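Putative branched chain amino acid ABC transporter, periplasmic amino acid-binding protein (Brucella ovis, PDB 4XFK) probably binds branched-chain or related amino acids in the periplasm as the solute-binding component of an ABC-type amino-acid transport system. Local coordinates at residues A[175-180]-A[185-190]; A[78-83]-A[318-323]; A[28-33]-A[288-293]; A[339-344]-A[348-353]. The protein carries 1 engineered substitution. All coordinates share one frame; numbering follows the deposited sequence. Where two conformers were deposited one is given.

Interaction 1 of 4, residues A[175-180]-A[185-190]; sequences TVVANA and YEVVDK
The contact closes a beta-alpha-beta unit, where helix 167-184 hands over to strand 186-193 and Tyr185, the residue between them, folds back onto the helix. Tyr185 OH donates to Val176 O at 2.6 Å. It lies in the plane of that carbonyl, on a lone pair, with a C=O...O angle of 123°. The same hydroxyl also accepts from a water, and that water accepts in turn from Asn179 ND2 at 3.0 Å. The hydroxyl thus uses both roles, donor to the helix carbonyl and acceptor from the water. Tyr185 N donates to Ala180 O at 3.2 Å, which ties the start of the strand to the last turns of the helix. CG of Tyr185 sits between its backbone N and carbonyl carbon (chi1 49°), and this turns the ring back over the helix. Ala180 CA lies over one ring face as a CH-pi contact, 3.8 Å from the centroid. Val176 CG1 packs against Tyr185 CE1 at 3.8 Å, the two side chains crossing at about a right angle. Val187 CG2 reaches the ring edge in its plane and meets Val176 CG1 at 4.0 Å. Farther along, the extended Lys190 chain brings NZ to 3.9 Å from Val177 CG2. Strand 158-164 pairs with the 186-193 strand in parallel, Phe217 meets the Tyr185 ring at about 45°, and helix 138-152 packs against the helix through Phe142 and Lys143.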
loop_
_atom_site.group_PDB
_atom_site.type_symbol
_atom_site.label_atom_id
_atom_site.label_comp_id
_atom_site.label_asym_id
_atom_site.label_seq_id
_atom_site.Cartn_x
_atom_site.Cartn_y
_atom_site.Cartn_z
ATOM N N THR A 175 11.377 -11.747 -3.419
ATOM C CA THR A 175 10.155 -12.235 -4.054
ATOM C C THR A 175 10.345 -12.464 -5.552
ATOM O O THR A 175 9.997 -13.521 -6.078
ATOM C CB THR A 175 9.006 -11.237 -3.844
ATOM O OG1 THR A 175 8.737 -11.101 -2.444
ATOM C CG2 THR A 175 7.748 -11.709 -4.554
ATOM N N VAL A 176 10.918 -11.478 -6.235
ATOM C CA VAL A 176 11.158 -11.577 -7.667
ATOM C C VAL A 176 12.079 -12.765 -7.990
ATOM O O VAL A 176 11.821 -13.526 -8.922
ATOM C CB VAL A 176 11.737 -10.249 -8.212
ATOM C CG1 VAL A 176 12.314 -10.433 -9.608
ATOM C CG2 VAL A 176 10.668 -9.158 -8.201
ATOM N N VAL A 177 13.132 -12.938 -7.194
ATOM C CA VAL A 177 14.042 -14.072 -7.349
ATOM C C VAL A 177 13.334 -15.399 -7.065
ATOM O O VAL A 177 13.504 -16.359 -7.806
ATOM C CB VAL A 177 15.271 -13.919 -6.427
ATOM C CG1 VAL A 177 16.068 -15.221 -6.341
ATOM C CG2 VAL A 177 16.146 -12.775 -6.913
ATOM N N ALA A 178 12.523 -15.444 -6.008
ATOM C CA ALA A 178 11.826 -16.674 -5.631
ATOM C C ALA A 178 10.830 -17.138 -6.689
ATOM O O ALA A 178 10.629 -18.342 -6.861
ATOM C CB ALA A 178 11.133 -16.515 -4.279
ATOM N N ASN A 179 10.221 -16.190 -7.399
ATOM C CA ASN A 179 9.188 -16.504 -8.386
ATOM C C ASN A 179 9.719 -16.781 -9.794
ATOM O O ASN A 179 8.960 -17.181 -10.682
ATOM C CB ASN A 179 8.155 -15.372 -8.455
ATOM C CG ASN A 179 7.313 -15.268 -7.202
ATOM O OD1 ASN A 179 7.135 -16.244 -6.479
ATOM N ND2 ASN A 179 6.784 -14.080 -6.943
ATOM N N ALA A 180 11.015 -16.564 -9.996
ATOM C CA ALA A 180 11.618 -16.629 -11.325
ATOM C C ALA A 180 11.403 -17.978 -12.010
ATOM O O ALA A 180 10.995 -18.044 -13.179
ATOM C CB ALA A 180 13.100 -16.320 -11.236
ATOM N N TYR A 185 11.161 -16.214 -15.778
ATOM C CA TYR A 185 12.142 -15.245 -16.216
ATOM C C TYR A 185 13.441 -15.570 -15.505
ATOM O O TYR A 185 13.441 -16.227 -14.461
ATOM C CB TYR A 185 11.680 -13.813 -15.918
ATOM C CG TYR A 185 11.194 -13.614 -14.499
ATOM C CD1 TYR A 185 12.088 -13.325 -13.476
ATOM C CD2 TYR A 185 9.842 -13.724 -14.177
ATOM C CE1 TYR A 185 11.660 -13.156 -12.173
ATOM C CE2 TYR A 185 9.402 -13.552 -12.876
ATOM C CZ TYR A 185 10.315 -13.268 -11.881
ATOM O OH TYR A 185 9.886 -13.105 -10.587
ATOM N N GLU A 186 14.549 -15.146 -16.092
ATOM C CA GLU A 186 15.826 -15.226 -15.415
ATOM C C GLU A 186 16.158 -13.846 -14.880
ATOM O O GLU A 186 16.090 -12.860 -15.616
ATOM C CB GLU A 186 16.916 -15.688 -16.379
ATOM C CG GLU A 186 18.293 -15.792 -15.740
ATOM C CD GLU A 186 19.392 -16.103 -16.734
ATOM O OE1 GLU A 186 19.102 -16.682 -17.805
ATOM O OE2 GLU A 186 20.552 -15.762 -16.433
ATOM N N VAL A 187 16.501 -13.772 -13.601
ATOM C CA VAL A 187 16.978 -12.522 -13.037
ATOM C C VAL A 187 18.454 -12.401 -13.409
ATOM O O VAL A 187 19.334 -12.927 -12.720
ATOM C CB VAL A 187 16.753 -12.444 -11.510
ATOM C CG1 VAL A 187 17.193 -11.096 -10.974
ATOM C CG2 VAL A 187 15.278 -12.669 -11.187
ATOM N N VAL A 188 18.705 -11.735 -14.533
ATOM C CA VAL A 188 20.042 -11.641 -15.119
ATOM C C VAL A 188 20.993 -10.883 -14.206
ATOM O O VAL A 188 22.164 -11.242 -14.059
ATOM C CB VAL A 188 19.987 -10.931 -16.488
ATOM C CG1 VAL A 188 21.387 -10.626 -17.007
ATOM C CG2 VAL A 188 19.215 -11.772 -17.488
ATOM N N ASP A 189 20.480 -9.820 -13.596
ATOM C CA ASP A 189 21.283 -9.009 -12.703
ATOM C C ASP A 189 20.337 -8.309 -11.744
ATOM O O ASP A 189 19.134 -8.234 -11.996
ATOM C CB ASP A 189 22.120 -8.005 -13.510
ATOM C CG ASP A 189 23.320 -7.485 -12.743
ATOM O OD1 ASP A 189 23.562 -7.952 -11.610
ATOM O OD2 ASP A 189 24.036 -6.611 -13.287
ATOM N N LYS A 190 20.872 -7.839 -10.627
ATOM C CA LYS A 190 20.053 -7.172 -9.628
ATOM C C LYS A 190 20.865 -6.165 -8.832
ATOM O O LYS A 190 22.089 -6.275 -8.732
ATOM C CB LYS A 190 19.386 -8.192 -8.701
ATOM C CG LYS A 190 20.351 -9.053 -7.911
ATOM C CD LYS A 190 19.653 -10.283 -7.350
ATOM C CE LYS A 190 20.663 -11.296 -6.839
ATOM N NZ LYS A 190 20.001 -12.550 -6.377
HETATM O O HOH W 1 7.649 -12.071 -8.968
#

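Interaction 2 of 4, residues A[78-83]-A[318-323]; sequences GAQIIV and GKINTT
Thr322 CG2 presses on Gln80 from the start of helix 322-331, and this is the tighter part of a small contact. The methyl lies 3.9 Å from Gln80 CB and 3.8 Å from Gln80 O, so it touches both the root of the side chain and the backbone. Thr322 CG2 is placed beside its own backbone N, anti to the carbonyl carbon. OG1 takes the other branch (chi1 51°) and is hydrogen-bonded to Glu109 O. The threonine therefore splits its two branches between an apolar neighbour and a polar one. Buried Thr322 also touches Leu111 of the adjacent strand 111-114. The segments meet where the chain enters the parallel sheet, at the N-terminal end of strand 81-84. Residues 78-83 lead from helix 63-76 into this strand, the middle strand of five, and Gly78 ends that helix in a Schellman motif. Asn321 is the N-cap of the facing helix, its OD1 taking a weak bond from Thr323 N. The looser side lies toward Ile320. There CD1 only approaches the amide of Gln80, at 4.1 Å from NE2, and the two partly exposed side chains cross at about a right angle. A bend at chi2 (99°) turns the Gln80 amide to the backbone at the start of the neighbouring strand 13-18, where OE1 accepts from Lys13 N and NE2 donates to Pro11 O. Ile320 also touches Asn49.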
loop_
_atom_site.group_PDB
_atom_site.type_symbol
_atom_site.label_atom_id
_atom_site.label_comp_id
_atom_site.label_asym_id
_atom_site.label_seq_id
_atom_site.Cartn_x
_atom_site.Cartn_y
_atom_site.Cartn_z
ATOM N N GLY A 78 -4.825 9.984 24.020
ATOM C CA GLY A 78 -6.050 9.207 24.064
ATOM C C GLY A 78 -6.376 8.412 22.809
ATOM O O GLY A 78 -7.448 7.832 22.709
ATOM N N ALA A 79 -5.460 8.363 21.845
ATOM C CA ALA A 79 -5.715 7.584 20.636
ATOM C C ALA A 79 -5.807 6.102 20.976
ATOM O O ALA A 79 -4.925 5.559 21.648
ATOM C CB ALA A 79 -4.629 7.822 19.594
ATOM N N GLN A 80 -6.869 5.449 20.514
ATOM C CA GLN A 80 -6.997 3.999 20.666
ATOM C C GLN A 80 -6.553 3.283 19.396
ATOM O O GLN A 80 -6.427 2.057 19.375
ATOM C CB GLN A 80 -8.441 3.592 20.979
ATOM C CG GLN A 80 -9.086 4.307 22.155
ATOM C CD GLN A 80 -9.983 5.443 21.693
ATOM O OE1 GLN A 80 -9.850 5.936 20.568
ATOM N NE2 GLN A 80 -10.897 5.867 22.552
ATOM N N ILE A 81 -6.355 4.051 18.329
ATOM C CA ILE A 81 -6.004 3.518 17.017
ATOM C C ILE A 81 -4.928 4.397 16.390
ATOM O O ILE A 81 -5.015 5.635 16.436
ATOM C CB ILE A 81 -7.226 3.481 16.074
ATOM C CG1 ILE A 81 -8.386 2.741 16.744
ATOM C CG2 ILE A 81 -6.856 2.858 14.724
ATOM C CD1 ILE A 81 -9.542 2.487 15.839
ATOM N N ILE A 82 -3.907 3.745 15.840
ATOM C CA ILE A 82 -2.830 4.391 15.099
ATOM C C ILE A 82 -2.941 3.970 13.639
ATOM O O ILE A 82 -3.064 2.777 13.354
ATOM C CB ILE A 82 -1.449 3.912 15.608
ATOM C CG1 ILE A 82 -1.302 4.144 17.119
ATOM C CG2 ILE A 82 -0.309 4.558 14.808
ATOM C CD1 ILE A 82 -1.337 5.597 17.530
ATOM N N VAL A 83 -2.875 4.932 12.730
ATOM C CA VAL A 83 -2.898 4.660 11.298
ATOM C C VAL A 83 -1.634 5.217 10.638
ATOM O O VAL A 83 -1.220 6.350 10.928
ATOM C CB VAL A 83 -4.124 5.311 10.657
ATOM C CG1 VAL A 83 -4.029 5.268 9.161
ATOM C CG2 VAL A 83 -5.409 4.640 11.164
ATOM N N GLY A 318 -21.009 2.103 26.689
ATOM C CA GLY A 318 -20.446 3.385 26.307
ATOM C C GLY A 318 -18.940 3.397 26.128
ATOM O O GLY A 318 -18.397 4.330 25.542
ATOM N N LYS A 319 -18.261 2.374 26.638
ATOM C CA LYS A 319 -16.809 2.300 26.521
ATOM C C LYS A 319 -16.396 1.725 25.175
ATOM O O LYS A 319 -17.150 0.986 24.542
ATOM C CB LYS A 319 -16.207 1.457 27.647
ATOM N N ILE A 320 -15.195 2.075 24.739
ATOM C CA ILE A 320 -14.655 1.531 23.505
ATOM C C ILE A 320 -13.667 0.421 23.805
ATOM O O ILE A 320 -12.738 0.600 24.585
ATOM C CB ILE A 320 -14.007 2.623 22.672
ATOM C CG1 ILE A 320 -15.098 3.588 22.206
ATOM C CG2 ILE A 320 -13.239 2.017 21.500
ATOM C CD1 ILE A 320 -14.623 4.662 21.313
ATOM N N ASN A 321 -13.890 -0.729 23.184
ATOM C CA ASN A 321 -13.087 -1.917 23.429
ATOM C C ASN A 321 -12.378 -2.309 22.146
ATOM O O ASN A 321 -13.001 -2.786 21.203
ATOM C CB ASN A 321 -13.995 -3.045 23.922
ATOM C CG ASN A 321 -13.224 -4.272 24.352
ATOM O OD1 ASN A 321 -12.370 -4.769 23.627
ATOM N ND2 ASN A 321 -13.529 -4.770 25.547
ATOM N N THR A 322 -11.067 -2.105 22.114
ATOM C CA THR A 322 -10.311 -2.363 20.899
ATOM C C THR A 322 -10.213 -3.850 20.564
ATOM O O THR A 322 -10.007 -4.198 19.414
ATOM C CB THR A 322 -8.912 -1.757 20.968
ATOM O OG1 THR A 322 -8.291 -2.181 22.183
ATOM C CG2 THR A 322 -8.978 -0.233 20.946
ATOM N N THR A 323 -10.348 -4.727 21.554
ATOM C CA THR A 323 -10.360 -6.155 21.263
ATOM C C THR A 323 -11.625 -6.513 20.499
ATOM O O THR A 323 -11.576 -7.261 19.526
ATOM C CB THR A 323 -10.231 -7.006 22.533
ATOM O OG1 THR A 323 -9.037 -6.615 23.214
ATOM C CG2 THR A 323 -10.152 -8.493 22.179
#

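Interaction 3 of 4, residues A[28-33]-A[288-293]; sequences GLLYRA and TGHYPS. With NA (sodium ion), chain D.
Leu30 and Ala33, one helical turn apart on helix 26-44, face the irregular segment 288-293, whose backbone comes closest where the CA atoms of Ala33 and Thr288 are 6.5 Å apart. Gly289 is the first residue past the end of helix 274-288 and takes a positive phi. The chain then turns so that His290 points at the facing helix. CG of His290 stands between its backbone N and carbonyl carbon (chi1 58°), which carries the imidazole toward Leu30. Leu30 CD2 touches His290 NE2 at 3.7 Å, meeting the ring obliquely. Ala33 CB approaches the edge of the same ring, 4.3 Å from CE1. Ala33 CB also lies 4.4 Å from Thr288 CG2. These are loose van der Waals contacts at the surface. Thr288 OG1 lies over the centre of one His290 ring face, 3.4 Å above the plane, and accepts from His290 N at 3.2 Å with an N-H...O angle of 169°. Thr288 OG1 is also hydrogen-bonded to Tyr284 O in the last turn of helix 274-288. His290 NE2 is hydrogen-bonded to Glu296 OE2 at the start of helix 296-312, which probably fixes the rotation of the ring. Tyr31 points another way from the same helix turn and binds the sodium ion through OH at 2.4 Å. Two waters and the carbonyl oxygens of Gly85 and Gly116 complete that site. The bond from His290 N to Thr288 OG1 closes an ST turn at the C-terminal end of helix 274-288.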
loop_
_atom_site.group_PDB
_atom_site.type_symbol
_atom_site.label_atom_id
_atom_site.label_comp_id
_atom_site.label_asym_id
_atom_site.label_seq_id
_atom_site.Cartn_x
_atom_site.Cartn_y
_atom_site.Cartn_z
ATOM N N GLY A 28 2.885 10.697 2.137
ATOM C CA GLY A 28 2.152 10.901 3.378
ATOM C C GLY A 28 0.910 11.751 3.182
ATOM O O GLY A 28 -0.133 11.492 3.789
ATOM N N LEU A 29 0.994 12.748 2.303
ATOM C CA LEU A 29 -0.165 13.605 2.041
ATOM C C LEU A 29 -1.280 12.878 1.291
ATOM O O LEU A 29 -2.453 13.237 1.414
ATOM C CB LEU A 29 0.258 14.876 1.302
ATOM C CG LEU A 29 1.032 15.862 2.174
ATOM C CD1 LEU A 29 1.685 16.929 1.307
ATOM C CD2 LEU A 29 0.116 16.505 3.209
ATOM N N LEU A 30 -0.928 11.860 0.505
ATOM C CA LEU A 30 -1.945 11.046 -0.157
ATOM C C LEU A 30 -2.603 10.102 0.857
ATOM O O LEU A 30 -3.811 9.865 0.779
ATOM C CB LEU A 30 -1.370 10.297 -1.367
ATOM C CG LEU A 30 -0.889 11.225 -2.495
ATOM C CD1 LEU A 30 -0.198 10.410 -3.589
ATOM C CD2 LEU A 30 -2.046 12.071 -3.067
ATOM N N TYR A 31 -1.829 9.591 1.821
ATOM C CA TYR A 31 -2.453 8.901 2.964
ATOM C C TYR A 31 -3.422 9.833 3.682
ATOM O O TYR A 31 -4.537 9.432 4.008
ATOM C CB TYR A 31 -1.418 8.297 3.949
ATOM C CG TYR A 31 -0.870 7.000 3.411
ATOM C CD1 TYR A 31 -1.637 5.843 3.438
ATOM C CD2 TYR A 31 0.399 6.939 2.837
ATOM C CE1 TYR A 31 -1.156 4.660 2.915
ATOM C CE2 TYR A 31 0.893 5.754 2.302
ATOM C CZ TYR A 31 0.113 4.617 2.341
ATOM O OH TYR A 31 0.589 3.445 1.786
ATOM N N ARG A 32 -3.005 11.070 3.928
ATOM C CA ARG A 32 -3.895 12.023 4.572
ATOM C C ARG A 32 -5.179 12.211 3.775
ATOM O O ARG A 32 -6.263 12.175 4.337
ATOM C CB ARG A 32 -3.203 13.363 4.763
ATOM C CG ARG A 32 -4.073 14.383 5.477
ATOM C CD ARG A 32 -3.340 15.693 5.629
ATOM N NE ARG A 32 -4.161 16.723 6.257
ATOM C CZ ARG A 32 -4.954 17.542 5.570
ATOM N NH1 ARG A 32 -5.029 17.427 4.250
ATOM N NH2 ARG A 32 -5.661 18.468 6.190
ATOM N N ALA A 33 -5.060 12.404 2.466
ATOM C CA ALA A 33 -6.243 12.596 1.625
ATOM C C ALA A 33 -7.196 11.402 1.735
ATOM O O ALA A 33 -8.406 11.574 1.878
ATOM C CB ALA A 33 -5.842 12.844 0.171
ATOM N N THR A 288 -11.371 15.217 -3.016
ATOM C CA THR A 288 -9.957 15.510 -2.793
ATOM C C THR A 288 -9.340 16.410 -3.848
ATOM O O THR A 288 -8.271 16.969 -3.629
ATOM C CB THR A 288 -9.106 14.235 -2.763
ATOM O OG1 THR A 288 -8.978 13.734 -4.101
ATOM C CG2 THR A 288 -9.741 13.187 -1.867
ATOM N N GLY A 289 -9.986 16.524 -5.005
ATOM C CA GLY A 289 -9.427 17.292 -6.099
ATOM C C GLY A 289 -8.678 16.467 -7.139
ATOM O O GLY A 289 -8.339 16.992 -8.198
ATOM N N HIS A 290 -8.408 15.188 -6.856
ATOM C CA HIS A 290 -7.712 14.332 -7.817
ATOM C C HIS A 290 -8.301 12.928 -7.833
ATOM O O HIS A 290 -8.922 12.490 -6.865
ATOM C CB HIS A 290 -6.208 14.265 -7.509
ATOM C CG HIS A 290 -5.895 13.772 -6.131
ATOM N ND1 HIS A 290 -5.727 14.621 -5.059
ATOM C CD2 HIS A 290 -5.734 12.518 -5.647
ATOM C CE1 HIS A 290 -5.468 13.912 -3.974
ATOM N NE2 HIS A 290 -5.470 12.634 -4.302
ATOM N N TYR A 291 -8.113 12.228 -8.944
ATOM C CA TYR A 291 -8.503 10.830 -9.033
ATOM C C TYR A 291 -7.608 9.990 -8.118
ATOM O O TYR A 291 -6.432 10.300 -7.918
ATOM C CB TYR A 291 -8.387 10.339 -10.477
ATOM C CG TYR A 291 -9.472 10.845 -11.405
ATOM C CD1 TYR A 291 -10.808 10.532 -11.177
ATOM C CD2 TYR A 291 -9.159 11.612 -12.518
ATOM C CE1 TYR A 291 -11.804 10.982 -12.032
ATOM C CE2 TYR A 291 -10.146 12.059 -13.381
ATOM C CZ TYR A 291 -11.465 11.746 -13.133
ATOM O OH TYR A 291 -12.440 12.193 -13.999
ATOM N N PRO A 292 -8.161 8.918 -7.547
ATOM C CA PRO A 292 -7.379 8.091 -6.621
ATOM C C PRO A 292 -6.397 7.181 -7.354
ATOM O O PRO A 292 -6.721 6.581 -8.377
ATOM C CB PRO A 292 -8.450 7.267 -5.903
ATOM C CG PRO A 292 -9.548 7.149 -6.924
ATOM C CD PRO A 292 -9.548 8.440 -7.691
ATOM N N SER A 293 -5.187 7.080 -6.828
ATOM C CA SER A 293 -4.209 6.156 -7.392
ATOM C C SER A 293 -3.180 5.824 -6.325
ATOM O O SER A 293 -3.245 6.346 -5.210
ATOM C CB SER A 293 -3.511 6.769 -8.605
ATOM O OG SER A 293 -2.675 7.840 -8.203
HETATM NA NA NA D . 2.774 2.598 1.584
HETATM O O HOH W 2 2.725 1.641 -0.469
HETATM O O HOH W 3 4.359 4.013 0.935
#

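Interaction 4 of 4, residues A[339-344]-A[348-353]; sequences GDYSMR and HQAKFP
Ser342 and Lys351 form the hydrogen-bonded pair of an antiparallel hairpin, with two backbone bonds between them. Lys351 N donates to Ser342 O at 2.9 Å, and Ser342 N donates to Lys351 O at 3.1 Å. Arg344 N continues the ladder to Gln349 O at 3.1 Å. Near the turn, His348 N makes a weak bond to Arg344 O. Met343 and Ala350 are the non-hydrogen-bonded pair. Ser342 and Lys351 lie on the face opposite Met343 and Ala350. Among the apolar contacts, Ala350 CB packs against Tyr341 CZ at 3.7 Å and Met343 CE at 3.9 Å. Met343 is bent at both chi2 (60°) and chi3 (62°), which folds its thioether along the opposite strand. Met343 SD ends 3.4 Å from His348 C. Among the aromatic contacts, the Tyr341 and Phe352 side chains lie side by side and point the same way. Their planes are 18° from parallel but slid apart, so the rings barely overlap, and Tyr341 CD2 meets Phe352 CB at 3.7 Å. The polar ends find partners outside the hairpin strands: Lys351 NZ forms a salt bridge to Asp383, Arg344 NH2 one to Asp347, and Tyr341 OH bonds to Phe134 O. Arg344 NH2 approaches Gln349 CB obliquely, its guanidinium plane nearly perpendicular to the amide. The hairpin pairs with strand 333-336 along 339-343, while helix 296-312 covers the Tyr341 and Met343 side through Phe301 and Leu305.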
loop_
_atom_site.group_PDB
_atom_site.type_symbol
_atom_site.label_atom_id
_atom_site.label_comp_id
_atom_site.label_asym_id
_atom_site.label_seq_id
_atom_site.Cartn_x
_atom_site.Cartn_y
_atom_site.Cartn_z
ATOM N N GLY A 339 -14.777 -4.631 -5.474
ATOM C CA GLY A 339 -15.268 -5.956 -5.151
ATOM C C GLY A 339 -15.082 -6.288 -3.688
ATOM O O GLY A 339 -14.957 -5.400 -2.838
ATOM N N ASP A 340 -15.031 -7.578 -3.394
ATOM C CA ASP A 340 -15.016 -8.021 -2.011
ATOM C C ASP A 340 -13.699 -7.765 -1.310
ATOM O O ASP A 340 -12.621 -7.949 -1.875
ATOM C CB ASP A 340 -15.384 -9.500 -1.915
ATOM C CG ASP A 340 -16.845 -9.749 -2.224
ATOM O OD1 ASP A 340 -17.679 -8.868 -1.914
ATOM O OD2 ASP A 340 -17.153 -10.822 -2.780
ATOM N N TYR A 341 -13.820 -7.326 -0.067
ATOM C CA TYR A 341 -12.688 -7.091 0.774
ATOM C C TYR A 341 -12.960 -7.763 2.130
ATOM O O TYR A 341 -14.042 -7.590 2.703
ATOM C CB TYR A 341 -12.578 -5.588 0.891
ATOM C CG TYR A 341 -11.297 -5.095 1.431
ATOM C CD1 TYR A 341 -11.061 -5.137 2.787
ATOM C CD2 TYR A 341 -10.330 -4.552 0.602
ATOM C CE1 TYR A 341 -9.904 -4.680 3.311
ATOM C CE2 TYR A 341 -9.148 -4.092 1.120
ATOM C CZ TYR A 341 -8.951 -4.158 2.482
ATOM O OH TYR A 341 -7.804 -3.713 3.057
ATOM N N SER A 342 -12.003 -8.543 2.621
ATOM C CA SER A 342 -12.154 -9.200 3.918
ATOM C C SER A 342 -10.792 -9.302 4.590
ATOM O O SER A 342 -9.799 -8.828 4.048
ATOM C CB SER A 342 -12.802 -10.578 3.768
ATOM O OG SER A 342 -11.999 -11.453 2.987
ATOM N N MET A 343 -10.750 -9.923 5.763
ATOM C CA MET A 343 -9.526 -9.992 6.554
ATOM C C MET A 343 -9.201 -11.427 6.928
ATOM O O MET A 343 -10.055 -12.137 7.460
ATOM C CB MET A 343 -9.694 -9.166 7.835
ATOM C CG MET A 343 -8.461 -9.146 8.726
ATOM S SD MET A 343 -6.994 -8.455 7.930
ATOM C CE MET A 343 -7.535 -6.777 7.593
ATOM N N ARG A 344 -7.970 -11.860 6.667
ATOM C CA ARG A 344 -7.554 -13.196 7.078
ATOM C C ARG A 344 -7.163 -13.178 8.552
ATOM O O ARG A 344 -6.348 -12.365 8.984
ATOM C CB ARG A 344 -6.403 -13.686 6.217
ATOM C CG ARG A 344 -5.978 -15.094 6.571
ATOM C CD ARG A 344 -5.169 -15.704 5.442
ATOM N NE ARG A 344 -3.922 -14.969 5.215
ATOM C CZ ARG A 344 -3.145 -15.140 4.152
ATOM N NH1 ARG A 344 -3.500 -15.995 3.203
ATOM N NH2 ARG A 344 -2.025 -14.443 4.027
ATOM N N HIS A 348 -3.736 -11.411 9.813
ATOM C CA HIS A 348 -4.281 -10.070 9.582
ATOM C C HIS A 348 -3.749 -9.411 8.304
ATOM O O HIS A 348 -3.472 -8.209 8.264
ATOM C CB HIS A 348 -4.137 -9.161 10.812
ATOM C CG HIS A 348 -4.907 -9.649 11.997
ATOM N ND1 HIS A 348 -4.789 -9.085 13.248
ATOM C CD2 HIS A 348 -5.824 -10.639 12.113
ATOM C CE1 HIS A 348 -5.589 -9.718 14.088
ATOM N NE2 HIS A 348 -6.227 -10.666 13.424
ATOM N N GLN A 349 -3.637 -10.225 7.258
ATOM C CA GLN A 349 -3.466 -9.736 5.899
ATOM C C GLN A 349 -4.837 -9.679 5.225
ATOM O O GLN A 349 -5.558 -10.679 5.194
ATOM C CB GLN A 349 -2.534 -10.671 5.115
ATOM C CG GLN A 349 -2.416 -10.339 3.641
ATOM C CD GLN A 349 -1.874 -8.935 3.410
ATOM O OE1 GLN A 349 -0.784 -8.583 3.881
ATOM N NE2 GLN A 349 -2.635 -8.123 2.686
ATOM N N ALA A 350 -5.212 -8.512 4.707
ATOM C CA ALA A 350 -6.491 -8.382 4.012
ATOM C C ALA A 350 -6.487 -9.139 2.685
ATOM O O ALA A 350 -5.437 -9.297 2.042
ATOM C CB ALA A 350 -6.841 -6.919 3.786
ATOM N N LYS A 351 -7.675 -9.611 2.306
ATOM C CA LYS A 351 -7.914 -10.341 1.064
ATOM C C LYS A 351 -8.735 -9.455 0.136
ATOM O O LYS A 351 -9.804 -8.975 0.520
ATOM C CB LYS A 351 -8.657 -11.646 1.346
ATOM C CG LYS A 351 -8.864 -12.488 0.102
ATOM C CD LYS A 351 -9.049 -13.958 0.434
ATOM C CE LYS A 351 -10.430 -14.251 0.933
ATOM N NZ LYS A 351 -10.580 -15.729 1.074
ATOM N N PHE A 352 -8.236 -9.235 -1.078
ATOM C CA PHE A 352 -8.853 -8.299 -2.013
ATOM C C PHE A 352 -8.308 -8.570 -3.411
ATOM O O PHE A 352 -7.238 -9.155 -3.552
ATOM C CB PHE A 352 -8.527 -6.856 -1.601
ATOM C CG PHE A 352 -7.079 -6.643 -1.260
ATOM C CD1 PHE A 352 -6.128 -6.505 -2.270
ATOM C CD2 PHE A 352 -6.656 -6.620 0.059
ATOM C CE1 PHE A 352 -4.795 -6.371 -1.979
ATOM C CE2 PHE A 352 -5.312 -6.472 0.363
ATOM C CZ PHE A 352 -4.379 -6.341 -0.660
ATOM N N PRO A 353 -9.041 -8.145 -4.451
ATOM C CA PRO A 353 -8.541 -8.326 -5.818
ATOM C C PRO A 353 -7.366 -7.410 -6.163
ATOM O O PRO A 353 -7.170 -6.360 -5.544
ATOM C CB PRO A 353 -9.752 -7.967 -6.702
ATOM C CG PRO A 353 -10.902 -7.808 -5.792
ATOM C CD PRO A 353 -10.382 -7.542 -4.418
#

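In the fold
Interactions 1 and 4 reach the same mixed sheet, though their nearest atoms are about 12 Å apart. Interaction 1 pins a helix to a strand of that sheet by a tyrosine, whereas interaction 4 is built from a strand ladder and has the most buried residues. Interactions 2 and 3 involve small apolar touches between distant parts of the sequence. Interaction 2 joins the middle strand of the parallel sheet to the start of a helix; interaction 3 is a surface contact whose helix also supplies a sodium ligand. Their segments alternate along the chain, and their nearest atoms are about 6 Å apart. Interactions 1 and 2 lie on opposite sides of the chain centre, about 43 Å apart between centres.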